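Local coordinates for globin III, extracellular (Lumbricus terrestris, PDB 1X9F), which carries haem and, as the globin C subunit of the earthworm's extracellular haemoglobin erythrocruorin, probably binds and transports oxygen, at residues I47-D52 against G107-H112; T41-D46 against K114-I119. All coordinates share one frame; numbering follows the deposited sequence.

Interaction 1 (I47-D52 against G107-H112); sequences IPEVND and GVQKAH. Unlike the reference sequence in segment 47-52: E49 (reference Asp). With HEM (protoporphyrin IX containing Fe), chain R.
On the haem-pocket rim of the globin fold, where the turn after helix 28-46 faces the start of helix 110-127 (the BC and FG corners in globin terms), E49 reaches across to H112. H112 NE2 donates a hydrogen bond to E49 OE2 at 3.2 Å with an N-H...O angle of 162°. The acceptor lies close to the imidazole plane; the carboxylate stands almost perpendicular to the ring, and the N-H meets OE2 from well above the carboxylate plane. E49 CG is set between backbone N and carbonyl carbon (chi1 74°), and the extended chain beyond it carries the acid to the NE2 edge of the ring.

V50 CG2 sits over one imidazole face in a CH-pi contact, 4.0 Å from the centroid; Q109 CG lies over the opposite face. I47 adds a third apolar contact, its CG2 approaching H112 CD2 obliquely at 3.8 Å. The type I turn I47-V50, closed by V50 N to I47 O at 2.8 Å, brings all three of its contacting side chains to this one ring. Towards the haem, vinyl carbon CBC meets H112 obliquely and lies 3.5 Å from V108 CG1.

With both faces covered and NE2 tied to the acid, the imidazole's rotation is probably well fixed; the neighbouring carboxylate fits a proton on NE2 and would probably make a charged imidazolium easier to hold.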
loop_
_atom_site.group_PDB
_atom_site.type_symbol
_atom_site.label_atom_id
_atom_site.label_comp_id
_atom_site.label_asym_id
_atom_site.label_seq_id
_atom_site.Cartn_x
_atom_site.Cartn_y
_atom_site.Cartn_z
ATOM N N ILE C 47 43.451 11.923 -19.816
ATOM C CA ILE C 47 44.504 11.497 -20.728
ATOM C C ILE C 47 44.636 12.542 -21.837
ATOM O O ILE C 47 43.997 12.412 -22.885
ATOM C CB ILE C 47 44.193 10.097 -21.317
ATOM C CG1 ILE C 47 43.869 9.089 -20.205
ATOM C CG2 ILE C 47 45.376 9.594 -22.166
ATOM C CD1 ILE C 47 43.435 7.713 -20.725
ATOM N N PRO C 48 45.473 13.560 -21.613
ATOM C CA PRO C 48 45.510 14.762 -22.467
ATOM C C PRO C 48 45.714 14.485 -23.959
ATOM O O PRO C 48 45.219 15.247 -24.800
ATOM C CB PRO C 48 46.703 15.551 -21.912
ATOM C CG PRO C 48 47.531 14.529 -21.168
ATOM C CD PRO C 48 46.489 13.620 -20.545
ATOM N N GLU C 49 46.430 13.406 -24.278
ATOM C CA GLU C 49 46.669 13.025 -25.669
ATOM C C GLU C 49 45.352 12.791 -26.422
ATOM O O GLU C 49 45.316 12.878 -27.653
ATOM C CB GLU C 49 47.578 11.789 -25.760
ATOM C CG GLU C 49 46.883 10.487 -25.377
ATOM C CD GLU C 49 47.688 9.238 -25.695
ATOM O OE1 GLU C 49 48.088 9.049 -26.868
ATOM O OE2 GLU C 49 47.903 8.419 -24.766
ATOM N N VAL C 50 44.282 12.505 -25.677
ATOM C CA VAL C 50 42.950 12.284 -26.256
ATOM C C VAL C 50 42.423 13.518 -26.995
ATOM O O VAL C 50 41.757 13.381 -28.024
ATOM C CB VAL C 50 41.930 11.764 -25.195
ATOM C CG1 VAL C 50 40.495 11.906 -25.672
ATOM C CG2 VAL C 50 42.215 10.309 -24.854
ATOM N N ASN C 51 42.731 14.709 -26.489
ATOM C CA ASN C 51 42.341 15.938 -27.178
ATOM C C ASN C 51 42.796 15.983 -28.629
ATOM O O ASN C 51 42.083 16.505 -29.485
ATOM C CB ASN C 51 42.857 17.167 -26.439
ATOM C CG ASN C 51 41.953 17.574 -25.306
ATOM O OD1 ASN C 51 40.780 17.887 -25.514
ATOM N ND2 ASN C 51 42.490 17.572 -24.090
ATOM N N ASP C 52 43.981 15.439 -28.899
ATOM C CA ASP C 52 44.509 15.387 -30.261
ATOM C C ASP C 52 43.686 14.439 -31.132
ATOM O O ASP C 52 43.407 14.746 -32.295
ATOM C CB ASP C 52 45.993 14.980 -30.265
ATOM C CG ASP C 52 46.872 15.956 -29.486
ATOM O OD1 ASP C 52 48.107 15.757 -29.466
ATOM O OD2 ASP C 52 46.424 16.946 -28.861
ATOM N N GLY C 107 46.798 6.558 -32.598
ATOM C CA GLY C 107 46.839 7.138 -31.261
ATOM C C GLY C 107 45.856 6.496 -30.305
ATOM O O GLY C 107 46.157 6.326 -29.122
ATOM N N VAL C 108 44.679 6.148 -30.817
ATOM C CA VAL C 108 43.640 5.505 -30.018
ATOM C C VAL C 108 44.172 4.164 -29.526
ATOM O O VAL C 108 44.557 3.315 -30.330
ATOM C CB VAL C 108 42.344 5.309 -30.840
ATOM C CG1 VAL C 108 41.344 4.424 -30.100
ATOM C CG2 VAL C 108 41.718 6.655 -31.170
ATOM N N GLN C 109 44.219 3.978 -28.212
ATOM C CA GLN C 109 44.814 2.762 -27.661
ATOM C C GLN C 109 43.980 2.133 -26.548
ATOM O O GLN C 109 43.142 2.799 -25.936
ATOM C CB GLN C 109 46.257 3.024 -27.202
ATOM C CG GLN C 109 46.410 4.230 -26.289
ATOM C CD GLN C 109 47.841 4.718 -26.186
ATOM O OE1 GLN C 109 48.370 5.327 -27.121
ATOM N NE2 GLN C 109 48.469 4.472 -25.043
ATOM N N LYS C 110 44.218 0.848 -26.296
ATOM C CA LYS C 110 43.462 0.104 -25.289
ATOM C C LYS C 110 43.303 0.839 -23.958
ATOM O O LYS C 110 42.242 0.763 -23.335
ATOM C CB LYS C 110 44.069 -1.281 -25.064
ATOM C CG LYS C 110 43.766 -2.251 -26.190
ATOM C CD LYS C 110 44.358 -3.617 -25.930
ATOM C CE LYS C 110 44.239 -4.487 -27.171
ATOM N NZ LYS C 110 44.748 -5.868 -26.908
ATOM N N ALA C 111 44.347 1.554 -23.537
ATOM C CA ALA C 111 44.344 2.263 -22.254
ATOM C C ALA C 111 43.227 3.298 -22.181
ATOM O O ALA C 111 42.655 3.532 -21.115
ATOM C CB ALA C 111 45.697 2.917 -22.003
ATOM N N HIS C 112 42.926 3.911 -23.322
ATOM C CA HIS C 112 41.869 4.906 -23.410
ATOM C C HIS C 112 40.504 4.279 -23.130
ATOM O O HIS C 112 39.666 4.877 -22.453
ATOM C CB HIS C 112 41.835 5.534 -24.799
ATOM C CG HIS C 112 43.079 6.275 -25.186
ATOM N ND1 HIS C 112 43.395 6.527 -26.503
ATOM C CD2 HIS C 112 44.063 6.843 -24.449
ATOM C CE1 HIS C 112 44.519 7.215 -26.563
ATOM N NE2 HIS C 112 44.948 7.420 -25.330
HETATM C CHA HEM R . 34.632 7.711 -33.667
HETATM C CHB HEM R . 31.741 4.732 -31.057
HETATM C CHC HEM R . 34.877 4.848 -27.320
HETATM C CHD HEM R . 37.931 7.535 -30.075
HETATM C C1A HEM R . 33.475 6.895 -33.248
HETATM C C2A HEM R . 32.355 6.757 -34.065
HETATM C C3A HEM R . 31.455 5.870 -33.322
HETATM C C4A HEM R . 32.247 5.615 -32.107
HETATM C CMA HEM R . 30.088 5.353 -33.691
HETATM C CAA HEM R . 32.106 7.383 -35.412
HETATM C CBA HEM R . 32.397 6.374 -36.507
HETATM C CGA HEM R . 32.088 7.040 -37.822
HETATM O O1A HEM R . 30.901 7.078 -38.207
HETATM O O2A HEM R . 33.034 7.532 -38.471
HETATM C C1B HEM R . 32.368 4.497 -29.760
HETATM C C2B HEM R . 31.718 3.750 -28.785
HETATM C C3B HEM R . 32.613 3.837 -27.771
HETATM C C4B HEM R . 33.715 4.563 -28.169
HETATM C CMB HEM R . 30.380 3.047 -28.820
HETATM C CAB HEM R . 32.448 3.217 -26.599
HETATM C CBB HEM R . 31.934 2.541 -25.531
HETATM C C1C HEM R . 36.035 5.641 -27.769
HETATM C C2C HEM R . 37.112 5.888 -26.934
HETATM C C3C HEM R . 37.948 6.621 -27.736
HETATM C C4C HEM R . 37.326 6.801 -28.951
HETATM C CMC HEM R . 37.337 5.430 -25.516
HETATM C CAC HEM R . 39.251 7.196 -27.320
HETATM C CBC HEM R . 40.535 6.820 -27.724
HETATM C C1D HEM R . 37.289 7.841 -31.362
HETATM C C2D HEM R . 37.904 8.666 -32.302
HETATM C C3D HEM R . 37.008 8.742 -33.346
HETATM C C4D HEM R . 35.868 7.912 -32.887
HETATM C CMD HEM R . 39.265 9.314 -32.195
HETATM C CAD HEM R . 37.146 9.498 -34.638
HETATM C CBD HEM R . 36.658 10.919 -34.387
HETATM C CGD HEM R . 36.683 11.621 -35.715
HETATM O O1D HEM R . 37.721 12.224 -36.061
HETATM O O2D HEM R . 35.655 11.554 -36.415
HETATM N NA HEM R . 33.463 6.203 -32.073
HETATM N NB HEM R . 33.585 5.022 -29.440
HETATM N NC HEM R . 36.136 6.178 -29.020
HETATM N ND HEM R . 36.053 7.365 -31.664
HETATM FE FE HEM R . 34.828 6.167 -30.571
#

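Interaction 2 (T41-D46 against K114-I119); sequences TKLAKD and KKFGEI. With HEM (protoporphyrin IX containing Fe), chain R.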
loop_
_atom_site.group_PDB
_atom_site.type_symbol
_atom_site.label_atom_id
_atom_site.label_comp_id
_atom_site.label_asym_id
_atom_site.label_seq_id
_atom_site.Cartn_x
_atom_site.Cartn_y
_atom_site.Cartn_z
ATOM N N THR C 41 34.869 14.634 -22.626
ATOM C CA THR C 41 35.555 15.735 -21.952
ATOM C C THR C 41 36.369 15.242 -20.752
ATOM O O THR C 41 37.540 15.608 -20.598
ATOM C CB THR C 41 34.534 16.820 -21.543
ATOM O OG1 THR C 41 34.419 17.776 -22.605
ATOM C CG2 THR C 41 35.037 17.663 -20.366
ATOM N N LYS C 42 35.744 14.409 -19.920
ATOM C CA LYS C 42 36.397 13.812 -18.759
ATOM C C LYS C 42 37.533 12.896 -19.210
ATOM O O LYS C 42 38.600 12.867 -18.588
ATOM C CB LYS C 42 35.372 13.047 -17.909
ATOM C CG LYS C 42 35.907 12.419 -16.613
ATOM C CD LYS C 42 36.058 13.426 -15.470
ATOM C CE LYS C 42 36.433 12.730 -14.155
ATOM N NZ LYS C 42 37.732 11.975 -14.241
ATOM N N LEU C 43 37.305 12.166 -20.300
ATOM C CA LEU C 43 38.336 11.304 -20.863
ATOM C C LEU C 43 39.570 12.109 -21.252
ATOM O O LEU C 43 40.687 11.732 -20.892
ATOM C CB LEU C 43 37.810 10.504 -22.059
ATOM C CG LEU C 43 38.821 9.571 -22.744
ATOM C CD1 LEU C 43 39.198 8.377 -21.847
ATOM C CD2 LEU C 43 38.255 9.063 -24.060
ATOM N N ALA C 44 39.369 13.214 -21.970
ATOM C CA ALA C 44 40.481 14.064 -22.411
ATOM C C ALA C 44 41.196 14.732 -21.234
ATOM O O ALA C 44 42.419 14.892 -21.254
ATOM C CB ALA C 44 39.997 15.107 -23.413
ATOM N N LYS C 45 40.424 15.109 -20.215
ATOM C CA LYS C 45 40.966 15.661 -18.976
ATOM C C LYS C 45 41.973 14.710 -18.337
ATOM O O LYS C 45 43.041 15.140 -17.900
ATOM C CB LYS C 45 39.835 15.942 -17.980
ATOM C CG LYS C 45 40.262 16.742 -16.743
ATOM C CD LYS C 45 39.876 18.224 -16.834
ATOM C CE LYS C 45 40.458 18.922 -18.076
ATOM N NZ LYS C 45 39.973 20.338 -18.194
ATOM N N ASP C 46 41.631 13.423 -18.289
ATOM C CA ASP C 46 42.477 12.411 -17.648
ATOM C C ASP C 46 43.649 11.960 -18.504
ATOM O O ASP C 46 44.714 11.615 -17.977
ATOM C CB ASP C 46 41.655 11.181 -17.259
ATOM C CG ASP C 46 40.602 11.486 -16.216
ATOM O OD1 ASP C 46 39.764 10.601 -15.949
ATOM O OD2 ASP C 46 40.525 12.576 -15.607
ATOM N N LYS C 114 39.962 1.584 -21.352
ATOM C CA LYS C 114 39.884 1.176 -19.952
ATOM C C LYS C 114 39.470 2.345 -19.073
ATOM O O LYS C 114 38.726 2.172 -18.107
ATOM C CB LYS C 114 41.207 0.596 -19.464
ATOM C CG LYS C 114 41.170 0.173 -18.003
ATOM C CD LYS C 114 42.461 -0.504 -17.615
ATOM C CE LYS C 114 42.445 -0.883 -16.149
ATOM N NZ LYS C 114 43.707 -1.638 -15.792
ATOM N N LYS C 115 39.952 3.531 -19.425
ATOM C CA LYS C 115 39.603 4.746 -18.717
ATOM C C LYS C 115 38.146 5.107 -18.976
ATOM O O LYS C 115 37.407 5.431 -18.047
ATOM C CB LYS C 115 40.511 5.886 -19.169
ATOM C CG LYS C 115 41.193 6.605 -18.031
ATOM C CD LYS C 115 40.192 7.086 -17.001
ATOM C CE LYS C 115 40.895 7.597 -15.756
ATOM N NZ LYS C 115 41.771 6.554 -15.129
ATOM N N PHE C 116 37.746 5.046 -20.243
ATOM C CA PHE C 116 36.371 5.324 -20.627
ATOM C C PHE C 116 35.392 4.475 -19.817
ATOM O O PHE C 116 34.414 4.999 -19.280
ATOM C CB PHE C 116 36.181 5.115 -22.127
ATOM C CG PHE C 116 34.901 5.685 -22.652
ATOM C CD1 PHE C 116 33.890 4.846 -23.108
ATOM C CD2 PHE C 116 34.693 7.064 -22.673
ATOM C CE1 PHE C 116 32.692 5.367 -23.591
ATOM C CE2 PHE C 116 33.497 7.598 -23.150
ATOM C CZ PHE C 116 32.493 6.746 -23.609
ATOM N N GLY C 117 35.682 3.181 -19.703
ATOM C CA GLY C 117 34.912 2.271 -18.857
ATOM C C GLY C 117 34.740 2.749 -17.427
ATOM O O GLY C 117 33.649 2.641 -16.864
ATOM N N GLU C 118 35.815 3.268 -16.837
ATOM C CA GLU C 118 35.757 3.809 -15.481
ATOM C C GLU C 118 34.891 5.055 -15.443
ATOM O O GLU C 118 34.037 5.187 -14.565
ATOM C CB GLU C 118 37.148 4.153 -14.955
ATOM C CG GLU C 118 38.120 2.989 -14.910
ATOM C CD GLU C 118 39.566 3.446 -14.833
ATOM O OE1 GLU C 118 40.459 2.574 -14.856
ATOM O OE2 GLU C 118 39.815 4.670 -14.749
ATOM N N ILE C 119 35.115 5.968 -16.386
ATOM C CA ILE C 119 34.317 7.192 -16.467
ATOM C C ILE C 119 32.832 6.859 -16.665
ATOM O O ILE C 119 31.963 7.479 -16.050
ATOM C CB ILE C 119 34.848 8.137 -17.577
ATOM C CG1 ILE C 119 36.250 8.638 -17.222
ATOM C CG2 ILE C 119 33.902 9.327 -17.784
ATOM C CD1 ILE C 119 36.993 9.279 -18.375
HETATM C CHA HEM R . 34.632 7.711 -33.667
HETATM C CHB HEM R . 31.741 4.732 -31.057
HETATM C CHC HEM R . 34.877 4.848 -27.320
HETATM C CHD HEM R . 37.931 7.535 -30.075
HETATM C C1A HEM R . 33.475 6.895 -33.248
HETATM C C2A HEM R . 32.355 6.757 -34.065
HETATM C C3A HEM R . 31.455 5.870 -33.322
HETATM C C4A HEM R . 32.247 5.615 -32.107
HETATM C CMA HEM R . 30.088 5.353 -33.691
HETATM C CAA HEM R . 32.106 7.383 -35.412
HETATM C CBA HEM R . 32.397 6.374 -36.507
HETATM C CGA HEM R . 32.088 7.040 -37.822
HETATM O O1A HEM R . 30.901 7.078 -38.207
HETATM O O2A HEM R . 33.034 7.532 -38.471
HETATM C C1B HEM R . 32.368 4.497 -29.760
HETATM C C2B HEM R . 31.718 3.750 -28.785
HETATM C C3B HEM R . 32.613 3.837 -27.771
HETATM C C4B HEM R . 33.715 4.563 -28.169
HETATM C CMB HEM R . 30.380 3.047 -28.820
HETATM C CAB HEM R . 32.448 3.217 -26.599
HETATM C CBB HEM R . 31.934 2.541 -25.531
HETATM C C1C HEM R . 36.035 5.641 -27.769
HETATM C C2C HEM R . 37.112 5.888 -26.934
HETATM C C3C HEM R . 37.948 6.621 -27.736
HETATM C C4C HEM R . 37.326 6.801 -28.951
HETATM C CMC HEM R . 37.337 5.430 -25.516
HETATM C CAC HEM R . 39.251 7.196 -27.320
HETATM C CBC HEM R . 40.535 6.820 -27.724
HETATM C C1D HEM R . 37.289 7.841 -31.362
HETATM C C2D HEM R . 37.904 8.666 -32.302
HETATM C C3D HEM R . 37.008 8.742 -33.346
HETATM C C4D HEM R . 35.868 7.912 -32.887
HETATM C CMD HEM R . 39.265 9.314 -32.195
HETATM C CAD HEM R . 37.146 9.498 -34.638
HETATM C CBD HEM R . 36.658 10.919 -34.387
HETATM C CGD HEM R . 36.683 11.621 -35.715
HETATM O O1D HEM R . 37.721 12.224 -36.061
HETATM O O2D HEM R . 35.655 11.554 -36.415
HETATM N NA HEM R . 33.463 6.203 -32.073
HETATM N NB HEM R . 33.585 5.022 -29.440
HETATM N NC HEM R . 36.136 6.178 -29.020
HETATM N ND HEM R . 36.053 7.365 -31.664
HETATM FE FE HEM R . 34.828 6.167 -30.571
#
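K115, F116 and I119 of helix 110-127 meet helix 28-46 in the B/G helix crossing of the globin fold, on the distal side of the haem. The axes of the two short segments approach to 9.9 Å, with 127° between their N-to-C directions.

Beginning with K115, CB touches L43 CD1 at 3.9 Å while the outer chain crosses D46 at about a right angle, CD and CE both against OD1. The ammonium turns instead to its own helix: the bends at chi2 and chi4 bring K115 NZ to E118 OE2, a 2.7 Å salt bridge through the syn lone pair. K42 NZ forms a salt bridge with D46, hydrogen-bonding OD2 at 3.2 Å on its syn side and OD1 more weakly. Both bridges stay within one helix; across the crossing K115 NZ stops 4.6 Å from D46 OD1, beyond a salt bridge.

F116 comes next, its CG anti to the backbone N (chi1 -166°), which carries the ring inward beside L43. L43 CD2 approaches F116 CD2 obliquely at 4.3 Å, and the haem vinyl carbon CBB lies near the ring plane at its edge, 3.5 Å from F116 CE1.

I119 closes the contact against helix 28-46: its CG1 and CG2 lie across the aliphatic part of K42, and its outermost methyl, CD1, rests on the helix backbone 3.5 Å from L43 CA.

How the interactions relate
Following the chain, helix 28-46 supplies 41-46, and the turn directly after it supplies 47-52 at the start of helix 50-53. The chain then makes helices 65-83 and 88-103 before returning through 107-112 into 114-119. Interaction 1 closes the inner loop, with 54 residues between its segments; interaction 2 closes the outer one, so the first is nested inside the second without crossing. Helix 110-127 serves both, and their centres lie about 9 Å apart. The two contacts touch directly: I47 CD1 packs on K115 CG at 3.7 Å. Together they tie the end of the B helix, the BC corner and the start of the C helix to the FG corner and G helix beside the haem.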